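Local coordinates for protein toll-like receptor 6, Variable lymphocyte receptor B (Mus musculus, PDB 3A79) that probably recognises diacylated bacterial lipopeptides together with TLR2, as the leucine-rich-repeat ectodomain of an innate immune receptor, here fused to part of a hagfish variable lymphocyte receptor, at residues B[339-344]-B[361-366]; B[383-388]-B[409-414]; B[389-394]-B[417-422]. One frame throughout, in Å; residues are numbered along the deposited sequence.

Contact 1: B[339-344]-B[361-366]; sequences SDTPFI and TQNVFT. With NAG (2-acetamido-2-deoxy-beta-D-glucopyranose), chain G.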
loop_
_atom_site.group_PDB
_atom_site.type_symbol
_atom_site.label_atom_id
_atom_site.label_comp_id
_atom_site.label_asym_id
_atom_site.label_seq_id
_atom_site.Cartn_x
_atom_site.Cartn_y
_atom_site.Cartn_z
ATOM N N SER B 339 -10.949 12.649 -3.944
ATOM C CA SER B 339 -10.101 11.683 -4.661
ATOM C C SER B 339 -8.734 12.214 -5.116
ATOM O O SER B 339 -8.564 13.403 -5.369
ATOM C CB SER B 339 -10.854 11.140 -5.881
ATOM O OG SER B 339 -12.082 10.544 -5.501
ATOM N N ASP B 340 -7.765 11.315 -5.238
ATOM C CA ASP B 340 -6.432 11.686 -5.714
ATOM C C ASP B 340 -5.771 12.772 -4.846
ATOM O O ASP B 340 -5.396 13.838 -5.332
ATOM C CB ASP B 340 -6.510 12.126 -7.173
ATOM C CG ASP B 340 -5.147 12.314 -7.811
ATOM O OD1 ASP B 340 -4.113 11.950 -7.196
ATOM O OD2 ASP B 340 -5.126 12.834 -8.947
ATOM N N THR B 341 -5.619 12.477 -3.561
ATOM C CA THR B 341 -5.055 13.412 -2.608
ATOM C C THR B 341 -4.060 12.656 -1.750
ATOM O O THR B 341 -4.022 11.433 -1.789
ATOM C CB THR B 341 -6.140 13.894 -1.668
ATOM O OG1 THR B 341 -6.277 12.942 -0.607
ATOM C CG2 THR B 341 -7.464 14.015 -2.407
ATOM N N PRO B 342 -3.268 13.379 -0.944
ATOM C CA PRO B 342 -2.349 12.736 0.001
ATOM C C PRO B 342 -3.030 12.304 1.299
ATOM O O PRO B 342 -2.326 11.902 2.223
ATOM C CB PRO B 342 -1.351 13.846 0.341
ATOM C CG PRO B 342 -1.785 15.061 -0.438
ATOM C CD PRO B 342 -3.180 14.843 -0.879
ATOM N N PHE B 343 -4.357 12.393 1.383
ATOM C CA PHE B 343 -5.039 12.138 2.653
ATOM C C PHE B 343 -4.844 10.697 3.133
ATOM O O PHE B 343 -4.830 9.766 2.332
ATOM C CB PHE B 343 -6.530 12.498 2.578
ATOM C CG PHE B 343 -6.792 13.932 2.206
ATOM C CD1 PHE B 343 -5.806 14.895 2.358
ATOM C CD2 PHE B 343 -8.030 14.321 1.724
ATOM C CE1 PHE B 343 -6.045 16.218 2.011
ATOM C CE2 PHE B 343 -8.272 15.647 1.382
ATOM C CZ PHE B 343 -7.275 16.592 1.522
ATOM N N ILE B 344 -4.695 10.527 4.446
ATOM C CA ILE B 344 -4.404 9.225 5.041
ATOM C C ILE B 344 -5.604 8.636 5.782
ATOM O O ILE B 344 -5.536 7.517 6.307
ATOM C CB ILE B 344 -3.250 9.333 6.040
ATOM C CG1 ILE B 344 -3.593 10.351 7.120
ATOM C CG2 ILE B 344 -1.976 9.746 5.348
ATOM C CD1 ILE B 344 -2.515 10.493 8.176
ATOM N N THR B 361 -11.615 7.836 -3.714
ATOM C CA THR B 361 -10.746 7.101 -4.630
ATOM C C THR B 361 -9.311 7.616 -4.618
ATOM O O THR B 361 -9.066 8.822 -4.551
ATOM C CB THR B 361 -11.266 7.152 -6.090
ATOM O OG1 THR B 361 -12.218 6.108 -6.310
ATOM C CG2 THR B 361 -10.121 6.963 -7.058
ATOM N N GLN B 362 -8.368 6.687 -4.683
ATOM C CA GLN B 362 -6.968 7.023 -4.878
ATOM C C GLN B 362 -6.417 8.013 -3.855
ATOM O O GLN B 362 -5.924 9.082 -4.201
ATOM C CB GLN B 362 -6.742 7.549 -6.292
ATOM C CG GLN B 362 -5.272 7.646 -6.676
ATOM C CD GLN B 362 -5.088 8.022 -8.127
ATOM O OE1 GLN B 362 -5.788 7.513 -8.999
ATOM N NE2 GLN B 362 -4.149 8.920 -8.394
ATOM N N ASN B 363 -6.497 7.648 -2.587
ATOM C CA ASN B 363 -5.819 8.407 -1.558
ATOM C C ASN B 363 -4.830 7.480 -0.891
ATOM O O ASN B 363 -4.260 6.612 -1.537
ATOM C CB ASN B 363 -6.822 8.940 -0.539
ATOM C CG ASN B 363 -7.878 9.802 -1.173
ATOM O OD1 ASN B 363 -9.070 9.549 -1.013
ATOM N ND2 ASN B 363 -7.451 10.823 -1.915
ATOM N N VAL B 364 -4.643 7.652 0.407
ATOM C CA VAL B 364 -3.800 6.758 1.175
ATOM C C VAL B 364 -4.534 6.344 2.457
ATOM O O VAL B 364 -3.951 6.334 3.542
ATOM C CB VAL B 364 -2.430 7.406 1.480
ATOM C CG1 VAL B 364 -1.387 6.328 1.814
ATOM C CG2 VAL B 364 -1.962 8.249 0.280
ATOM N N PHE B 365 -5.819 6.005 2.314
ATOM C CA PHE B 365 -6.656 5.553 3.436
ATOM C C PHE B 365 -6.252 4.180 3.981
ATOM O O PHE B 365 -5.645 3.376 3.285
ATOM C CB PHE B 365 -8.130 5.492 3.026
ATOM C CG PHE B 365 -8.816 6.828 2.995
ATOM C CD1 PHE B 365 -8.080 8.006 2.898
ATOM C CD2 PHE B 365 -10.211 6.905 3.026
ATOM C CE1 PHE B 365 -8.720 9.226 2.862
ATOM C CE2 PHE B 365 -10.855 8.123 2.979
ATOM C CZ PHE B 365 -10.112 9.284 2.903
ATOM N N THR B 366 -6.627 3.903 5.220
ATOM C CA THR B 366 -6.310 2.615 5.817
ATOM C C THR B 366 -7.567 1.899 6.287
ATOM O O THR B 366 -8.667 2.444 6.216
ATOM C CB THR B 366 -5.314 2.764 6.983
ATOM O OG1 THR B 366 -5.910 3.524 8.051
ATOM C CG2 THR B 366 -4.049 3.453 6.486
HETATM C C1 NAG G . -15.197 8.195 -7.683
HETATM C C2 NAG G . -16.011 8.023 -8.968
HETATM C C3 NAG G . -15.171 8.027 -10.249
HETATM C C4 NAG G . -14.048 9.066 -10.247
HETATM C C5 NAG G . -13.351 9.115 -8.888
HETATM C C6 NAG G . -12.402 10.299 -8.822
HETATM C C7 NAG G . -18.090 6.738 -8.874
HETATM C C8 NAG G . -18.713 5.370 -8.950
HETATM N N2 NAG G . -16.754 6.777 -8.917
HETATM O O3 NAG G . -16.009 8.212 -11.376
HETATM O O4 NAG G . -13.145 8.744 -11.303
HETATM O O5 NAG G . -14.281 9.254 -7.835
HETATM O O6 NAG G . -13.090 11.443 -9.278
HETATM O O7 NAG G . -18.799 7.746 -8.776
#
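Ser339 to Ile344 and Thr361 to Thr366 run alongside each other as equivalent stretches of two successive leucine-rich repeats, in the Toll-like receptor part of the fusion. Each leaves a strand of the solenoid's parallel array and turns into its loop.

Backbone bonds make the first kind of link. Asp340 N gives to Thr361 O at 2.9 Å. A weak bond follows, Thr341 N to Gln362 O at 3.5 Å. Further on the direction reverses: Val364 N gives to Phe343 O at 2.9 Å, with a C=O...N angle of 177°. Asp340 and Gln362 both turn through the left-handed backbone region, so the two chains bend together.

Polar side chains form the second group. With its hydroxyl anti to the carbonyl carbon (chi1 -57°), Ser339 places OG where Thr361 N reaches it at 3.3 Å; the same OG makes a weak bond to O5 of the sugar of an attached glycan. A small serine leaves room for both. Asp340 and Gln362 run abreast, their carboxylate and amide planes 48° apart. Their principal partners are outside the pair: Asp340 OD2 bonds His311 and Gln362 OE1 bonds Arg386.

Apolar packing is the third. Phe365 CE1 touches Phe343 CB at 3.9 Å, while Phe343 O sits at the edge of the Phe365 ring. Large aromatics suit these buried positions, where consensus repeats usually carry leucine.

Thr341 stands where the repeat motif normally has its asparagine, which Asn363 supplies in the next turn. Thr341 OG1 accepts from Phe343 N at 2.8 Å, an ST turn, and Thr341 CB lies 3.8 Å above the centre of the Phe343 ring.

Contact 2: B[383-388]-B[409-414]; sequences ILQRNG and DVSLNS. With NAG (2-acetamido-2-deoxy-beta-D-glucopyranose), chain I; NAG (2-acetamido-2-deoxy-beta-D-glucopyranose), chain C.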
loop_
_atom_site.group_PDB
_atom_site.type_symbol
_atom_site.label_atom_id
_atom_site.label_comp_id
_atom_site.label_asym_id
_atom_site.label_seq_id
_atom_site.Cartn_x
_atom_site.Cartn_y
_atom_site.Cartn_z
ATOM N N ILE B 383 -17.038 4.120 -1.471
ATOM C CA ILE B 383 -16.010 3.758 -2.438
ATOM C C ILE B 383 -14.621 4.089 -1.905
ATOM O O ILE B 383 -14.295 5.249 -1.663
ATOM C CB ILE B 383 -16.237 4.475 -3.785
ATOM C CG1 ILE B 383 -17.661 4.224 -4.279
ATOM C CG2 ILE B 383 -15.234 4.006 -4.814
ATOM C CD1 ILE B 383 -17.908 4.719 -5.663
ATOM N N LEU B 384 -13.808 3.057 -1.731
ATOM C CA LEU B 384 -12.467 3.206 -1.185
ATOM C C LEU B 384 -11.392 2.673 -2.155
ATOM O O LEU B 384 -10.260 2.376 -1.767
ATOM C CB LEU B 384 -12.409 2.526 0.187
ATOM C CG LEU B 384 -13.273 3.287 1.206
ATOM C CD1 LEU B 384 -13.726 2.414 2.347
ATOM C CD2 LEU B 384 -12.535 4.511 1.754
ATOM N N GLN B 385 -11.761 2.578 -3.429
ATOM C CA GLN B 385 -10.862 2.089 -4.467
ATOM C C GLN B 385 -9.539 2.849 -4.578
ATOM O O GLN B 385 -9.507 4.071 -4.619
ATOM C CB GLN B 385 -11.573 2.108 -5.815
ATOM C CG GLN B 385 -10.640 2.247 -6.989
ATOM C CD GLN B 385 -11.323 1.907 -8.296
ATOM O OE1 GLN B 385 -10.703 1.937 -9.366
ATOM N NE2 GLN B 385 -12.611 1.569 -8.217
ATOM N N ARG B 386 -8.450 2.103 -4.645
ATOM C CA ARG B 386 -7.109 2.663 -4.828
ATOM C C ARG B 386 -6.545 3.313 -3.568
ATOM O O ARG B 386 -6.036 4.431 -3.606
ATOM C CB ARG B 386 -7.048 3.616 -6.029
ATOM C CG ARG B 386 -6.312 3.051 -7.243
ATOM C CD ARG B 386 -6.607 3.846 -8.496
ATOM N NE ARG B 386 -8.022 3.753 -8.844
ATOM C CZ ARG B 386 -8.709 4.712 -9.462
ATOM N NH1 ARG B 386 -8.107 5.848 -9.795
ATOM N NH2 ARG B 386 -9.999 4.545 -9.738
ATOM N N ASN B 387 -6.626 2.588 -2.457
ATOM C CA ASN B 387 -6.041 3.028 -1.195
ATOM C C ASN B 387 -5.141 1.959 -0.562
ATOM O O ASN B 387 -4.666 1.054 -1.253
ATOM C CB ASN B 387 -7.144 3.477 -0.237
ATOM C CG ASN B 387 -7.834 4.749 -0.704
ATOM O OD1 ASN B 387 -8.892 4.703 -1.341
ATOM N ND2 ASN B 387 -7.226 5.889 -0.407
ATOM N N GLY B 388 -4.906 2.060 0.743
ATOM C CA GLY B 388 -4.018 1.130 1.421
ATOM C C GLY B 388 -4.687 0.203 2.418
ATOM O O GLY B 388 -4.084 -0.138 3.430
ATOM N N ASP B 409 -17.085 -0.690 -2.637
ATOM C CA ASP B 409 -15.942 -0.947 -3.492
ATOM C C ASP B 409 -14.637 -0.707 -2.749
ATOM O O ASP B 409 -14.180 0.423 -2.636
ATOM C CB ASP B 409 -15.975 -0.089 -4.756
ATOM C CG ASP B 409 -14.741 -0.304 -5.633
ATOM O OD1 ASP B 409 -14.049 -1.328 -5.436
ATOM O OD2 ASP B 409 -14.450 0.539 -6.513
ATOM N N VAL B 410 -14.034 -1.777 -2.249
ATOM C CA VAL B 410 -12.716 -1.669 -1.652
ATOM C C VAL B 410 -11.662 -2.304 -2.553
ATOM O O VAL B 410 -10.715 -2.933 -2.075
ATOM C CB VAL B 410 -12.673 -2.324 -0.271
ATOM C CG1 VAL B 410 -13.151 -1.354 0.769
ATOM C CG2 VAL B 410 -13.516 -3.586 -0.266
ATOM N N SER B 411 -11.831 -2.132 -3.860
ATOM C CA SER B 411 -10.912 -2.720 -4.832
ATOM C C SER B 411 -9.593 -1.953 -4.931
ATOM O O SER B 411 -9.428 -0.893 -4.337
ATOM C CB SER B 411 -11.564 -2.796 -6.211
ATOM O OG SER B 411 -11.324 -1.619 -6.954
ATOM N N LEU B 412 -8.657 -2.504 -5.689
ATOM C CA LEU B 412 -7.353 -1.891 -5.877
ATOM C C LEU B 412 -6.682 -1.386 -4.595
ATOM O O LEU B 412 -5.902 -0.431 -4.624
ATOM C CB LEU B 412 -7.408 -0.817 -6.971
ATOM C CG LEU B 412 -7.139 -1.421 -8.362
ATOM C CD1 LEU B 412 -7.799 -0.654 -9.496
ATOM C CD2 LEU B 412 -5.641 -1.591 -8.613
ATOM N N ASN B 413 -6.971 -2.047 -3.478
ATOM C CA ASN B 413 -6.207 -1.832 -2.250
ATOM C C ASN B 413 -5.122 -2.908 -2.058
ATOM O O ASN B 413 -4.591 -3.440 -3.037
ATOM C CB ASN B 413 -7.139 -1.771 -1.039
ATOM C CG ASN B 413 -7.868 -0.444 -0.925
ATOM O OD1 ASN B 413 -8.816 -0.172 -1.662
ATOM N ND2 ASN B 413 -7.437 0.385 0.014
ATOM N N SER B 414 -4.805 -3.229 -0.803
ATOM C CA SER B 414 -3.801 -4.247 -0.480
ATOM C C SER B 414 -4.349 -5.291 0.485
ATOM O O SER B 414 -3.656 -5.723 1.414
ATOM C CB SER B 414 -2.562 -3.609 0.148
ATOM O OG SER B 414 -2.143 -2.473 -0.585
HETATM C C1 NAG I . -15.289 -3.138 -9.367
HETATM C C2 NAG I . -16.104 -3.304 -10.652
HETATM C C3 NAG I . -15.316 -3.439 -11.953
HETATM C C4 NAG I . -13.948 -2.760 -11.964
HETATM C C5 NAG I . -13.198 -2.776 -10.632
HETATM C C6 NAG I . -12.124 -1.682 -10.685
HETATM C C7 NAG I . -18.178 -4.544 -10.964
HETATM C C8 NAG I . -18.594 -5.842 -11.603
HETATM N N2 NAG I . -16.935 -4.487 -10.500
HETATM O O3 NAG I . -16.115 -2.891 -12.988
HETATM O O4 NAG I . -13.150 -3.432 -12.926
HETATM O O5 NAG I . -14.002 -2.549 -9.484
HETATM O O6 NAG I . -11.136 -1.842 -9.686
HETATM O O7 NAG I . -18.952 -3.590 -10.886
HETATM C C1 NAG C . -12.817 9.883 -12.132
HETATM C C2 NAG C . -11.349 9.798 -12.583
HETATM C C3 NAG C . -11.039 10.771 -13.710
HETATM C C4 NAG C . -12.026 10.553 -14.850
HETATM C C5 NAG C . -13.435 10.788 -14.312
HETATM C C6 NAG C . -14.500 10.511 -15.363
HETATM C C7 NAG C . -9.676 8.987 -11.028
HETATM C C8 NAG C . -8.594 9.352 -10.040
HETATM N N2 NAG C . -10.397 9.999 -11.507
HETATM O O3 NAG C . -9.684 10.661 -14.104
HETATM O O4 NAG C . -11.723 11.427 -15.923
HETATM O O5 NAG C . -13.724 9.948 -13.214
HETATM O O6 NAG C . -14.553 9.123 -15.618
HETATM O O7 NAG C . -9.884 7.807 -11.355
#
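Gln385 crosses Asp409 obliquely where two neighbouring leucine-rich repeats of the receptor part leave their parallel strands. Its CG is anti to the backbone N (chi1 153°), the start of an extended chain that brings Gln385 NE2 within 2.7 Å of Asp409 OD2, on the syn lone pair of that oxygen. The amide and carboxylate planes stand 75° apart. The other carboxylate oxygen, Asp409 OD1, is met from above its plane by Ser411 N at 2.8 Å, an Asx turn that probably helps hold the carboxylate's rotation.

At the oxygen end of the amide, Arg386 bends at chi3 and brings NH2 to Gln385 OE1 at 2.7 Å. Gln385 OE1 lies in the guanidinium plane, although the donor stands above the amide's own carbonyl plane. Arg386 NH1 points on to O7 of a glycan sugar at 3.1 Å, with Gln362 as another partner. Leu412 flanks the aliphatic part of Arg386. Ser411 OG shares a 2.7 Å hydrogen bond with O6 of a second glycan.

Next to these polar groups, Leu384 N bonds Asp409 O at 2.8 Å, while the Leu384 and Val410 side chains lie alongside each other, Leu384 CB to Val410 CG1 at 4.0 Å.

Glutamine suits the middle place because its amide can both give and accept. Arg386 NH2 and Asp409 OD2 remain 6.8 Å apart, so their opposite charges are probably coupled through a neutral, polarised amide instead of a direct salt bridge.

Contact 3: B[389-394]-B[417-422]; sequences LKNFFK and SHAYDR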
loop_
_atom_site.group_PDB
_atom_site.type_symbol
_atom_site.label_atom_id
_atom_site.label_comp_id
_atom_site.label_asym_id
_atom_site.label_seq_id
_atom_site.Cartn_x
_atom_site.Cartn_y
_atom_site.Cartn_z
ATOM N N LEU B 389 -5.924 -0.213 2.154
ATOM C CA LEU B 389 -6.639 -1.081 3.093
ATOM C C LEU B 389 -5.979 -2.449 3.210
ATOM O O LEU B 389 -5.935 -3.199 2.239
ATOM C CB LEU B 389 -8.098 -1.267 2.675
ATOM C CG LEU B 389 -8.997 -0.044 2.572
ATOM C CD1 LEU B 389 -10.463 -0.453 2.655
ATOM C CD2 LEU B 389 -8.647 0.910 3.670
ATOM N N LYS B 390 -5.488 -2.791 4.399
ATOM C CA LYS B 390 -4.730 -4.037 4.570
ATOM C C LYS B 390 -5.609 -5.239 4.921
ATOM O O LYS B 390 -5.683 -6.206 4.165
ATOM C CB LYS B 390 -3.661 -3.871 5.655
ATOM C CG LYS B 390 -2.248 -4.281 5.253
ATOM C CD LYS B 390 -1.470 -3.083 4.699
ATOM C CE LYS B 390 0.024 -3.267 4.891
ATOM N NZ LYS B 390 0.518 -4.587 4.354
ATOM N N ASN B 391 -6.277 -5.162 6.070
ATOM C CA ASN B 391 -6.921 -6.315 6.679
ATOM C C ASN B 391 -8.392 -6.555 6.319
ATOM O O ASN B 391 -9.291 -6.041 6.977
ATOM C CB ASN B 391 -6.762 -6.235 8.200
ATOM C CG ASN B 391 -7.324 -7.453 8.913
ATOM O OD1 ASN B 391 -7.173 -7.600 10.119
ATOM N ND2 ASN B 391 -7.965 -8.337 8.165
ATOM N N PHE B 392 -8.627 -7.387 5.311
ATOM C CA PHE B 392 -9.981 -7.748 4.880
ATOM C C PHE B 392 -11.018 -7.916 5.999
ATOM O O PHE B 392 -12.200 -7.656 5.796
ATOM C CB PHE B 392 -9.937 -9.015 4.025
ATOM C CG PHE B 392 -11.290 -9.565 3.671
ATOM C CD1 PHE B 392 -11.936 -9.160 2.512
ATOM C CD2 PHE B 392 -11.911 -10.506 4.486
ATOM C CE1 PHE B 392 -13.181 -9.678 2.175
ATOM C CE2 PHE B 392 -13.152 -11.023 4.157
ATOM C CZ PHE B 392 -13.787 -10.613 3.001
ATOM N N PHE B 393 -10.595 -8.361 7.171
ATOM C CA PHE B 393 -11.552 -8.597 8.245
ATOM C C PHE B 393 -11.835 -7.331 9.049
ATOM O O PHE B 393 -12.905 -7.192 9.656
ATOM C CB PHE B 393 -11.097 -9.747 9.148
ATOM C CG PHE B 393 -11.053 -11.082 8.453
ATOM C CD1 PHE B 393 -9.863 -11.771 8.325
ATOM C CD2 PHE B 393 -12.205 -11.638 7.920
ATOM C CE1 PHE B 393 -9.820 -12.987 7.686
ATOM C CE2 PHE B 393 -12.166 -12.858 7.281
ATOM C CZ PHE B 393 -10.973 -13.533 7.165
ATOM N N LYS B 394 -10.878 -6.407 9.046
ATOM C CA LYS B 394 -11.112 -5.092 9.625
ATOM C C LYS B 394 -12.102 -4.338 8.725
ATOM O O LYS B 394 -12.994 -3.652 9.209
ATOM C CB LYS B 394 -9.798 -4.321 9.810
ATOM C CG LYS B 394 -9.698 -3.576 11.142
ATOM C CD LYS B 394 -8.527 -2.596 11.166
ATOM C CE LYS B 394 -8.522 -1.723 12.431
ATOM N NZ LYS B 394 -7.964 -2.408 13.643
ATOM N N SER B 417 -6.754 -12.049 3.374
ATOM C CA SER B 417 -7.570 -12.730 4.365
ATOM C C SER B 417 -6.757 -13.646 5.280
ATOM O O SER B 417 -7.279 -14.618 5.820
ATOM C CB SER B 417 -8.694 -13.501 3.671
ATOM O OG SER B 417 -8.231 -14.127 2.487
ATOM N N HIS B 418 -5.481 -13.326 5.468
ATOM C CA HIS B 418 -4.629 -14.126 6.342
ATOM C C HIS B 418 -4.681 -13.670 7.797
ATOM O O HIS B 418 -3.908 -14.143 8.624
ATOM C CB HIS B 418 -3.182 -14.127 5.848
ATOM C CG HIS B 418 -2.950 -15.006 4.658
ATOM N ND1 HIS B 418 -2.456 -14.528 3.461
ATOM C CD2 HIS B 418 -3.152 -16.333 4.477
ATOM C CE1 HIS B 418 -2.357 -15.523 2.599
ATOM N NE2 HIS B 418 -2.777 -16.627 3.189
ATOM N N ALA B 419 -5.595 -12.755 8.107
ATOM C CA ALA B 419 -5.716 -12.226 9.459
ATOM C C ALA B 419 -5.742 -13.336 10.499
ATOM O O ALA B 419 -6.458 -14.325 10.347
ATOM C CB ALA B 419 -6.961 -11.370 9.583
ATOM N N TYR B 420 -4.945 -13.158 11.548
ATOM C CA TYR B 420 -4.960 -14.019 12.732
ATOM C C TYR B 420 -6.379 -14.182 13.292
ATOM O O TYR B 420 -6.859 -15.297 13.504
ATOM C CB TYR B 420 -4.044 -13.405 13.797
ATOM C CG TYR B 420 -3.931 -11.889 13.680
ATOM C CD1 TYR B 420 -4.963 -11.053 14.117
ATOM C CD2 TYR B 420 -2.802 -11.296 13.120
ATOM C CE1 TYR B 420 -4.871 -9.674 14.005
ATOM C CE2 TYR B 420 -2.700 -9.916 13.004
ATOM C CZ TYR B 420 -3.736 -9.109 13.447
ATOM O OH TYR B 420 -3.638 -7.737 13.330
ATOM N N ASP B 421 -7.032 -13.044 13.527
ATOM C CA ASP B 421 -8.403 -12.978 14.019
ATOM C C ASP B 421 -9.357 -12.884 12.830
ATOM O O ASP B 421 -9.536 -11.804 12.265
ATOM C CB ASP B 421 -8.557 -11.743 14.917
ATOM C CG ASP B 421 -9.867 -11.732 15.692
ATOM O OD1 ASP B 421 -10.912 -12.107 15.119
ATOM O OD2 ASP B 421 -9.849 -11.334 16.878
ATOM N N ARG B 422 -9.960 -14.010 12.448
ATOM C CA ARG B 422 -10.806 -14.058 11.251
ATOM C C ARG B 422 -12.303 -13.945 11.553
ATOM O O ARG B 422 -13.108 -14.661 10.959
ATOM C CB ARG B 422 -10.522 -15.326 10.423
ATOM C CG ARG B 422 -9.075 -15.448 9.930
ATOM C CD ARG B 422 -8.902 -16.513 8.848
ATOM N NE ARG B 422 -7.488 -16.763 8.548
ATOM C CZ ARG B 422 -7.049 -17.665 7.669
ATOM N NH1 ARG B 422 -7.915 -18.408 6.993
ATOM N NH2 ARG B 422 -5.746 -17.833 7.460
#
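Phe393 slips its ring between the Arg422 backbone and its own neighbour Phe392, joining the loops that follow two adjacent strands in the leucine-rich-repeat solenoid of the receptor part. It directly precedes the short helix 394-397.

Its CB heads toward 417-422 and lies 4.0 Å from Asp421 O. CG, anti to the carbonyl carbon (chi1 -65°), puts the ring under Arg422, whose CA sits over the ring's middle, 3.9 Å from the centroid and 13° off the normal: a CH-pi contact. On the CD1 side the ring edge faces the Ala419 methyl, though the modelled separation is too short to be trusted in detail. CE1 meets Ser417 O at 3.5 Å near the ring plane. At the tip, CZ has Arg422 CB 3.7 Å away over the face and Ser417 CB at 4.2 Å. Coming back along the other edge, CE2 lies in the plane of the Phe392 ring, whose CD2 stands 3.6 Å above the opposite face of Phe393.

Arg422 is extended from CG to NE; its methylenes run over the CE1-CZ side of the ring, and the guanidinium ends only 20° from parallel with it. Ser417 O lies over one face of that guanidinium and accepts a bond from Ser443, while Ser417 OG pairs with Thr441.

Without the ring of Phe393, as with an alanine here, Phe392 and the Arg422 methylenes would probably face a gap and the arginine chain be freer to shift.

The attraction here is thus mainly dispersive: an aromatic face takes the CH groups of an exposed arginine whose charged end can stay near water, while the carbonyl at the ring edge probably adds a modest electrostatic pull.

From the N terminus, contact 1 comes first: 361-366 returns beside 339-344 after one turn of the solenoid, closing a loop of 16 intervening residues. Contact 2 opens only afterwards, with 383-388 one repeat further on, and the two are stitched together by probable backbone bonds from Gln362 N to Gln385 O and from Gly388 N to Phe365 O. Contacts 2 and 3 cross, since 389-394 follows 383-388 directly and 417-422 comes after 409-414. Leu389 links them, its O taking a probable bond from Ser414 N. Together contacts 1 and 2 tie successive strand ends, and contact 3 continues the joining farther out along the loops.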